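Local atomic coordinates of putative nucleic acid-binding lipoprotein (Klebsiella pneumoniae subsp. pneumoniae MGH 78578, PDB entry 3F1Z), a protein that is of unknown function but, as a putative lipoprotein with an OB-fold, may bind nucleic acids. Residues Trp51-Gly56 against Thr110-Val115; Ile58-Arg63 against Ile74-Asp79; Arg87-Phe92 against Ile123-Asn128. All blocks are in the same frame, centred on the assembly; numbering follows the deposited sequence.

The three contacts tie together the curled sheet of an OB-fold barrel. Near the N-terminal end of strand 51-65, residues 51-56 pair with 110-115, far along the chain. This pairing, interaction 1, closes the longest loop of the three between its segments. Within that loop, interaction 2 joins residues 58-63 to 74-79 and closes a short hairpin. The chain then runs into strand 88-93. Interaction 3 pairs this strand with residues 123-128, beyond the second segment of interaction 1, so interactions 1 and 3 cross. Interactions 2 and 3 follow in series. Strand 71-78 borders strand 88-93, and the parallel pairing of interaction 3 brings the barrel round to closure.

Interaction 1 of 3, residues Trp51-Gly56 against Thr110-Val115; sequences WVKVRG and TIVGQV
Trp51 and Gln114 stack at one end of an antiparallel pairing, with Gln114 CB over the six-membered ring, 3.6 Å from its centroid. The side-chain amide follows on across the same ring system, its plane only 18° from that of the indole. This is stacking rather than bonding: the Gln114 amide meets its polar partners elsewhere. Its NE2 donates to the carbonyl of Gly49, and its OE1 is bonded to His116 NE2.

Two residue pairs satisfy each other's backbone groups. Val52 N donates to Gly113 O at 2.8 Å, and Gly113 N returns a bond to Val52 O at 2.9 Å. Further along, Val54 N meets Ile111 O at 3.0 Å in a nearly straight bond, 174° at the hydrogen. Ile111 N donates to Val54 O in return. Between them, Lys53 and Arg55 turn their backbone groups to Tyr27 of strand 26-28. Lys53 lays its CG against Thr110 CG2 at 3.5 Å, then bends at its third torsion (81°), with NZ donating to Val21 O. Arg55 passes Thr110 in an extended shape and forms a salt bridge with Glu80.

The pairing joins the first and fourth strands of the OB-fold barrel. Strand 26-28 borders strand 51-65 on its other edge. Val52 and Val54 pack on helix 29-38, and Ile111 turns inward onto Phe90 and Phe92 of strand 88-93.

Interaction 2 of 3, residues Ile58-Arg63 against Ile74-Asp79; sequences IVDIRR and IVTMRD
Val59 and Asp60 both face Thr76, which makes a classic beta bulge in the hairpin of strands 51-65 and 71-78. These are the first two strands of the OB-fold barrel. Thr76 O receives a sound bond from Val59 N, 2.9 Å long, and a weak one from Asp60 N. Thr76 N donates to Asp60 O at 2.8 Å. The extra residue shifts the register by one. Beyond it, Ile74 N donates to Arg62 O, and the return bond from Arg62 N is weak.

The tight side is apolar. Ile58, Ile61, Val75 and Met77 share one face of the hairpin. Ile58 CD1 carries this packing: it reaches Val75 CG1 at 3.6 Å and CE of the selenomethionine Met77 at 4.0 Å. Two torsions put it there. CG1 lies beside the backbone N (chi1 -61°), and the next torsion, -54°, turns CD1 toward the neighbouring strand. Met77 and Val75 pack further inward, on Phe90 and Phe92.

The other face is looser and more polar. Arg62 is exposed to solvent, and Asp60 and Thr76 partly so, whereas Ile58, Val75 and Met77 are buried. Arg62 leans back along its own strand and grips Asp60 side-on, forming a salt bridge. Its NE lies 2.8 Å from Asp60 OD2, on the syn lone pair. NH2 donates to OD1 from the syn side, tilted out of the carboxylate plane. Asp60 CB and Thr76 OG1 stay 4.0 Å apart. A water lies between Asp60 OD2, Thr76 OG1 and Ile74 O. It is hydrogen-bonded to Thr76 OG1, its bond to Ile74 O is weak, and its very short approach to Asp60 OD2 is doubtful. At the bulge itself, the Arg78 chain lies roughly perpendicular to Val59, with Val59 CG1 touching Arg78 CG at 3.7 Å.

Interaction 3 of 3, residues Arg87-Phe92 against Ile123-Asn128; sequences RLTFNF and IPTLQN
Thr89 and Thr125 meet through their hydroxyls because of different first torsions. In Thr89, OG1 sits between the backbone N and the carbonyl carbon (chi1 55°). In Thr125, OG1 lies beside the backbone N (chi1 -63°). The two OG1 atoms come to 2.8 Å and share a hydrogen bond.

The strands run parallel, at 33° to each other, and Leu126 is held through both its backbone groups. Leu126 N donates to Thr89 O at 2.9 Å. Leu126 O accepts from Asn91 N at 2.8 Å. Its side chain and that of Phe90 run alongside in one direction, with Leu126 CD1 3.6 Å from Phe90 CE2. Leu88 CD2 adds to this apolar layer against Leu126 CD1, and helix 29-38 covers Leu88 and Pro124 through Phe32.

On the side of the threonines, Gln127 folds back at its second torsion. Its NE2 donates to Thr125 O from above the carbonyl plane, and its OE1 stands 3.7 Å from Asn91 CB. A water takes a bond from Asn128 N and donates to Asn91 O and Gln127 OE1.

Parallel pairing of the third and fifth strands is how an OB-fold closes its barrel. Leu126 spends both its N and O on strand 88-93, so that strand satisfies its backbone, while Phe90 and Leu126 pack together on the buried side. The threonine side stays polar and partly exposed, with the water bridging at its end.

Interaction 1 of 3, residues Trp51-Gly56 against Thr110-Val115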
# COMPACT_ATOMS: atom_id res chain seq x y z
N TRP A 51 -5.41 3.95 8.47
CA TRP A 51 -4.62 2.80 8.11
C TRP A 51 -5.53 1.81 7.45
O TRP A 51 -6.62 1.61 7.90
CB TRP A 51 -4.01 2.19 9.36
CG TRP A 51 -3.01 3.09 10.04
CD1 TRP A 51 -3.28 4.05 10.98
CD2 TRP A 51 -1.59 3.10 9.85
NE1 TRP A 51 -2.11 4.65 11.39
CE2 TRP A 51 -1.06 4.09 10.71
CE3 TRP A 51 -0.72 2.38 9.03
CZ2 TRP A 51 0.31 4.38 10.77
CZ3 TRP A 51 0.65 2.67 9.08
CH2 TRP A 51 1.15 3.66 9.96
N VAL A 52 -5.06 1.18 6.38
CA VAL A 52 -5.83 0.16 5.72
C VAL A 52 -4.96 -1.08 5.54
O VAL A 52 -3.75 -0.97 5.42
CB VAL A 52 -6.41 0.67 4.39
CG1 VAL A 52 -7.45 1.81 4.66
CG2 VAL A 52 -5.32 1.08 3.44
N LYS A 53 -5.60 -2.25 5.55
CA LYS A 53 -4.94 -3.55 5.38
C LYS A 53 -5.44 -4.11 4.04
O LYS A 53 -6.63 -4.45 3.88
CB LYS A 53 -5.29 -4.46 6.57
CG LYS A 53 -4.54 -5.76 6.55
CD LYS A 53 -4.56 -6.51 7.87
CE LYS A 53 -5.81 -7.28 8.10
NZ LYS A 53 -5.67 -8.19 9.29
N VAL A 54 -4.55 -4.15 3.05
CA VAL A 54 -4.93 -4.52 1.66
C VAL A 54 -4.21 -5.78 1.24
O VAL A 54 -3.00 -5.91 1.44
CB VAL A 54 -4.61 -3.38 0.67
CG1 VAL A 54 -5.10 -3.71 -0.78
CG2 VAL A 54 -5.22 -2.07 1.15
N ARG A 55 -4.95 -6.71 0.64
CA ARG A 55 -4.43 -7.99 0.18
C ARG A 55 -4.40 -7.98 -1.33
O ARG A 55 -5.30 -7.43 -1.96
CB ARG A 55 -5.34 -9.09 0.69
CG ARG A 55 -5.01 -10.50 0.27
CD ARG A 55 -5.89 -11.42 1.09
NE ARG A 55 -5.67 -12.82 0.83
CZ ARG A 55 -6.24 -13.45 -0.16
NH1 ARG A 55 -7.04 -12.76 -0.93
NH2 ARG A 55 -6.03 -14.71 -0.40
N GLY A 56 -3.37 -8.57 -1.93
CA GLY A 56 -3.18 -8.52 -3.39
C GLY A 56 -1.94 -9.27 -3.85
O GLY A 56 -1.26 -9.90 -3.07
N THR A 110 -0.28 -9.27 2.12
CA THR A 110 -1.18 -8.39 2.81
C THR A 110 -0.31 -7.40 3.50
O THR A 110 0.59 -7.77 4.25
CB THR A 110 -2.02 -9.13 3.85
OG1 THR A 110 -2.71 -10.20 3.21
CG2 THR A 110 -3.08 -8.19 4.51
N ILE A 111 -0.60 -6.12 3.27
CA ILE A 111 0.18 -5.03 3.79
C ILE A 111 -0.72 -3.95 4.39
O ILE A 111 -1.75 -3.59 3.81
CB ILE A 111 1.01 -4.42 2.65
CG1 ILE A 111 1.83 -5.52 1.96
CG2 ILE A 111 1.92 -3.27 3.16
CD1 ILE A 111 2.74 -5.06 0.84
N VAL A 112 -0.36 -3.49 5.58
CA VAL A 112 -1.04 -2.40 6.25
C VAL A 112 -0.28 -1.14 5.88
O VAL A 112 0.94 -1.15 5.89
CB VAL A 112 -1.00 -2.54 7.76
CG1 VAL A 112 -1.71 -1.29 8.46
CG2 VAL A 112 -1.70 -3.72 8.12
N GLY A 113 -0.99 -0.07 5.56
CA GLY A 113 -0.34 1.17 5.19
C GLY A 113 -1.24 2.32 5.55
O GLY A 113 -2.44 2.09 5.79
N GLN A 114 -0.67 3.53 5.54
CA GLN A 114 -1.39 4.75 5.92
C GLN A 114 -1.65 5.66 4.75
O GLN A 114 -0.77 5.86 3.92
CB GLN A 114 -0.62 5.49 6.99
CG GLN A 114 -1.40 6.63 7.61
CD GLN A 114 -0.66 7.34 8.72
OE1 GLN A 114 0.57 7.49 8.66
NE2 GLN A 114 -1.39 7.79 9.73
N VAL A 115 -2.86 6.22 4.68
CA VAL A 115 -3.21 7.15 3.61
C VAL A 115 -2.79 8.55 3.98
O VAL A 115 -3.17 9.10 5.02
CB VAL A 115 -4.72 7.17 3.30
CG1 VAL A 115 -5.02 8.17 2.18
CG2 VAL A 115 -5.22 5.77 2.92

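Interaction 2 of 3, residues Ile58-Arg63 against Ile74-Asp79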
# COMPACT_ATOMS: atom_id res chain seq x y z
N ILE A 58 1.73 -9.04 -5.49
CA ILE A 58 2.82 -8.15 -5.69
C ILE A 58 3.30 -8.36 -7.12
O ILE A 58 3.56 -9.49 -7.52
CB ILE A 58 3.96 -8.42 -4.70
CG1 ILE A 58 3.45 -8.20 -3.27
CG2 ILE A 58 5.17 -7.50 -4.98
CD1 ILE A 58 2.80 -6.82 -3.01
N VAL A 59 3.39 -7.27 -7.88
CA VAL A 59 3.84 -7.31 -9.26
C VAL A 59 5.13 -6.51 -9.50
O VAL A 59 5.71 -6.58 -10.60
CB VAL A 59 2.76 -6.82 -10.25
CG1 VAL A 59 1.60 -7.81 -10.26
CG2 VAL A 59 2.30 -5.45 -9.88
N ASP A 60 5.58 -5.74 -8.52
CA ASP A 60 6.84 -5.07 -8.67
C ASP A 60 7.35 -4.65 -7.31
O ASP A 60 6.59 -4.19 -6.47
CB ASP A 60 6.74 -3.87 -9.60
CG ASP A 60 8.10 -3.26 -9.92
OD1 ASP A 60 8.86 -3.91 -10.68
OD2 ASP A 60 8.41 -2.12 -9.42
N ILE A 61 8.66 -4.81 -7.13
CA ILE A 61 9.39 -4.43 -5.93
C ILE A 61 10.64 -3.74 -6.48
O ILE A 61 11.31 -4.30 -7.34
CB ILE A 61 9.84 -5.64 -5.14
CG1 ILE A 61 8.63 -6.47 -4.66
CG2 ILE A 61 10.72 -5.18 -4.00
CD1 ILE A 61 8.95 -7.89 -4.30
N ARG A 62 11.00 -2.59 -5.93
CA ARG A 62 12.06 -1.83 -6.52
C ARG A 62 12.70 -0.94 -5.50
O ARG A 62 12.01 -0.29 -4.73
CB ARG A 62 11.36 -0.96 -7.51
CG ARG A 62 12.14 -0.31 -8.47
CD ARG A 62 11.23 0.34 -9.46
NE ARG A 62 10.64 -0.67 -10.33
CZ ARG A 62 11.01 -0.92 -11.56
NH1 ARG A 62 12.01 -0.28 -12.11
NH2 ARG A 62 10.39 -1.84 -12.24
N ARG A 63 14.02 -0.94 -5.45
CA ARG A 63 14.75 -0.05 -4.58
C ARG A 63 15.02 1.22 -5.38
O ARG A 63 15.37 1.15 -6.59
CB ARG A 63 16.04 -0.70 -4.14
CG ARG A 63 16.94 0.19 -3.34
CD ARG A 63 18.01 -0.63 -2.70
NE ARG A 63 19.03 0.20 -2.05
CZ ARG A 63 19.73 -0.18 -0.98
NH1 ARG A 63 19.47 -1.32 -0.38
NH2 ARG A 63 20.63 0.61 -0.47
N ILE A 74 9.61 1.01 -3.53
CA ILE A 74 8.23 1.04 -3.98
C ILE A 74 7.82 -0.44 -4.22
O ILE A 74 8.51 -1.20 -4.94
CB ILE A 74 8.07 1.81 -5.30
CG1 ILE A 74 8.38 3.27 -5.10
CG2 ILE A 74 6.62 1.85 -5.72
CD1 ILE A 74 7.38 4.01 -4.12
N VAL A 75 6.68 -0.82 -3.64
CA VAL A 75 6.08 -2.15 -3.80
C VAL A 75 4.72 -1.91 -4.47
O VAL A 75 3.94 -1.08 -4.01
CB VAL A 75 5.91 -2.84 -2.47
CG1 VAL A 75 5.02 -4.07 -2.61
CG2 VAL A 75 7.28 -3.23 -1.93
N THR A 76 4.49 -2.57 -5.60
CA THR A 76 3.28 -2.39 -6.38
C THR A 76 2.46 -3.66 -6.31
O THR A 76 3.00 -4.76 -6.48
CB THR A 76 3.59 -2.09 -7.86
OG1 THR A 76 4.52 -1.04 -7.93
CG2 THR A 76 2.34 -1.70 -8.64
N MSE A 77 1.15 -3.50 -6.15
CA MSE A 77 0.24 -4.60 -5.90
C MSE A 77 -0.94 -4.54 -6.84
O MSE A 77 -1.48 -3.45 -7.06
CB MSE A 77 -0.27 -4.47 -4.45
CG MSE A 77 -1.13 -5.59 -3.97
SE MSE A 77 -1.99 -5.22 -2.25
CE MSE A 77 -0.59 -5.93 -1.07
N ARG A 78 -1.33 -5.68 -7.41
CA ARG A 78 -2.55 -5.72 -8.22
C ARG A 78 -3.64 -6.51 -7.50
O ARG A 78 -3.34 -7.31 -6.61
CB ARG A 78 -2.30 -6.38 -9.57
CG ARG A 78 -1.98 -7.87 -9.51
CD ARG A 78 -2.18 -8.48 -10.90
NE ARG A 78 -1.70 -9.84 -11.00
CZ ARG A 78 -2.36 -10.92 -10.59
NH1 ARG A 78 -3.56 -10.82 -10.02
NH2 ARG A 78 -1.80 -12.11 -10.74
N ASP A 79 -4.90 -6.33 -7.90
CA ASP A 79 -5.99 -7.09 -7.32
C ASP A 79 -5.75 -8.61 -7.52
O ASP A 79 -5.39 -9.08 -8.59
CB ASP A 79 -7.30 -6.74 -7.96
CG ASP A 79 -8.49 -7.32 -7.20
OD1 ASP A 79 -8.94 -6.65 -6.23
OD2 ASP A 79 -8.97 -8.43 -7.59
O HOH W 1 7.15 -1.15 -7.43

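Interaction 3 of 3, residues Arg87-Phe92 against Ile123-Asn128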
# COMPACT_ATOMS: atom_id res chain seq x y z
N ARG A 87 -3.35 -0.48 -10.12
CA ARG A 87 -2.40 -0.98 -9.15
C ARG A 87 -2.32 -0.08 -7.93
O ARG A 87 -2.56 1.14 -8.01
CB ARG A 87 -1.01 -1.04 -9.76
CG ARG A 87 -0.86 -1.75 -11.10
CD ARG A 87 -1.68 -3.03 -11.23
NE ARG A 87 -1.07 -3.97 -12.17
CZ ARG A 87 -1.71 -4.86 -12.91
NH1 ARG A 87 -3.04 -4.91 -12.91
NH2 ARG A 87 -1.02 -5.67 -13.70
N LEU A 88 -1.96 -0.67 -6.79
CA LEU A 88 -1.79 0.09 -5.58
C LEU A 88 -0.29 0.03 -5.26
O LEU A 88 0.32 -1.05 -5.40
CB LEU A 88 -2.60 -0.56 -4.48
CG LEU A 88 -2.51 0.02 -3.07
CD1 LEU A 88 -3.03 1.44 -3.03
CD2 LEU A 88 -3.26 -0.91 -2.12
N THR A 89 0.31 1.15 -4.86
CA THR A 89 1.72 1.15 -4.52
C THR A 89 1.87 1.51 -3.05
O THR A 89 1.01 2.20 -2.49
CB THR A 89 2.51 2.19 -5.31
OG1 THR A 89 1.87 3.48 -5.09
CG2 THR A 89 2.54 1.86 -6.82
N PHE A 90 2.97 1.04 -2.47
CA PHE A 90 3.33 1.27 -1.11
C PHE A 90 4.75 1.80 -1.08
O PHE A 90 5.61 1.32 -1.79
CB PHE A 90 3.34 -0.04 -0.34
CG PHE A 90 2.02 -0.73 -0.28
CD1 PHE A 90 1.55 -1.44 -1.35
CD2 PHE A 90 1.32 -0.75 0.90
CE1 PHE A 90 0.36 -2.08 -1.30
CE2 PHE A 90 0.13 -1.41 0.97
CZ PHE A 90 -0.35 -2.06 -0.14
N ASN A 91 5.04 2.71 -0.18
CA ASN A 91 6.36 3.33 -0.12
C ASN A 91 6.98 2.95 1.20
O ASN A 91 6.54 3.43 2.25
CB ASN A 91 6.21 4.84 -0.22
CG ASN A 91 7.52 5.56 -0.24
OD1 ASN A 91 8.47 5.13 0.34
ND2 ASN A 91 7.57 6.68 -0.94
N PHE A 92 8.01 2.10 1.12
CA PHE A 92 8.73 1.63 2.32
C PHE A 92 10.03 2.35 2.50
O PHE A 92 10.89 2.31 1.62
CB PHE A 92 9.09 0.14 2.19
CG PHE A 92 7.92 -0.84 2.35
CD1 PHE A 92 7.14 -1.19 1.27
CD2 PHE A 92 7.72 -1.50 3.53
CE1 PHE A 92 6.13 -2.16 1.38
CE2 PHE A 92 6.70 -2.47 3.64
CZ PHE A 92 5.93 -2.80 2.57
N ILE A 123 -4.56 7.60 -7.49
CA ILE A 123 -4.38 6.44 -6.61
C ILE A 123 -3.38 6.78 -5.53
O ILE A 123 -2.36 7.42 -5.78
CB ILE A 123 -3.91 5.21 -7.43
CG1 ILE A 123 -5.00 4.85 -8.43
CG2 ILE A 123 -3.67 4.05 -6.52
CD1 ILE A 123 -4.54 3.92 -9.53
N PRO A 124 -3.71 6.43 -4.31
CA PRO A 124 -2.76 6.69 -3.23
C PRO A 124 -1.57 5.76 -3.22
O PRO A 124 -1.67 4.63 -3.66
CB PRO A 124 -3.58 6.40 -1.97
CG PRO A 124 -4.64 5.57 -2.37
CD PRO A 124 -4.94 5.81 -3.81
N THR A 125 -0.44 6.28 -2.78
CA THR A 125 0.73 5.49 -2.47
C THR A 125 0.70 5.41 -0.95
O THR A 125 0.81 6.43 -0.26
CB THR A 125 2.04 6.13 -2.97
OG1 THR A 125 1.98 6.22 -4.40
CG2 THR A 125 3.22 5.26 -2.58
N LEU A 126 0.46 4.21 -0.43
CA LEU A 126 0.37 3.99 1.00
C LEU A 126 1.76 4.15 1.63
O LEU A 126 2.77 3.69 1.07
CB LEU A 126 -0.28 2.63 1.30
CG LEU A 126 -1.76 2.57 0.93
CD1 LEU A 126 -2.38 1.22 1.29
CD2 LEU A 126 -2.52 3.68 1.61
N GLN A 127 1.78 4.84 2.77
CA GLN A 127 2.98 5.21 3.49
C GLN A 127 3.13 4.41 4.79
O GLN A 127 2.15 3.85 5.27
CB GLN A 127 2.88 6.71 3.85
CG GLN A 127 2.64 7.59 2.63
CD GLN A 127 3.79 7.55 1.65
OE1 GLN A 127 4.95 7.54 2.05
NE2 GLN A 127 3.49 7.53 0.34
N ASN A 128 4.34 4.43 5.36
CA ASN A 128 4.69 3.71 6.64
C ASN A 128 4.16 2.29 6.71
O ASN A 128 3.59 1.88 7.68
CB ASN A 128 4.21 4.50 7.83
CG ASN A 128 4.83 5.87 7.87
OD1 ASN A 128 6.07 6.02 7.80
ND2 ASN A 128 3.97 6.91 7.98
O HOH W 2 6.29 5.68 3.76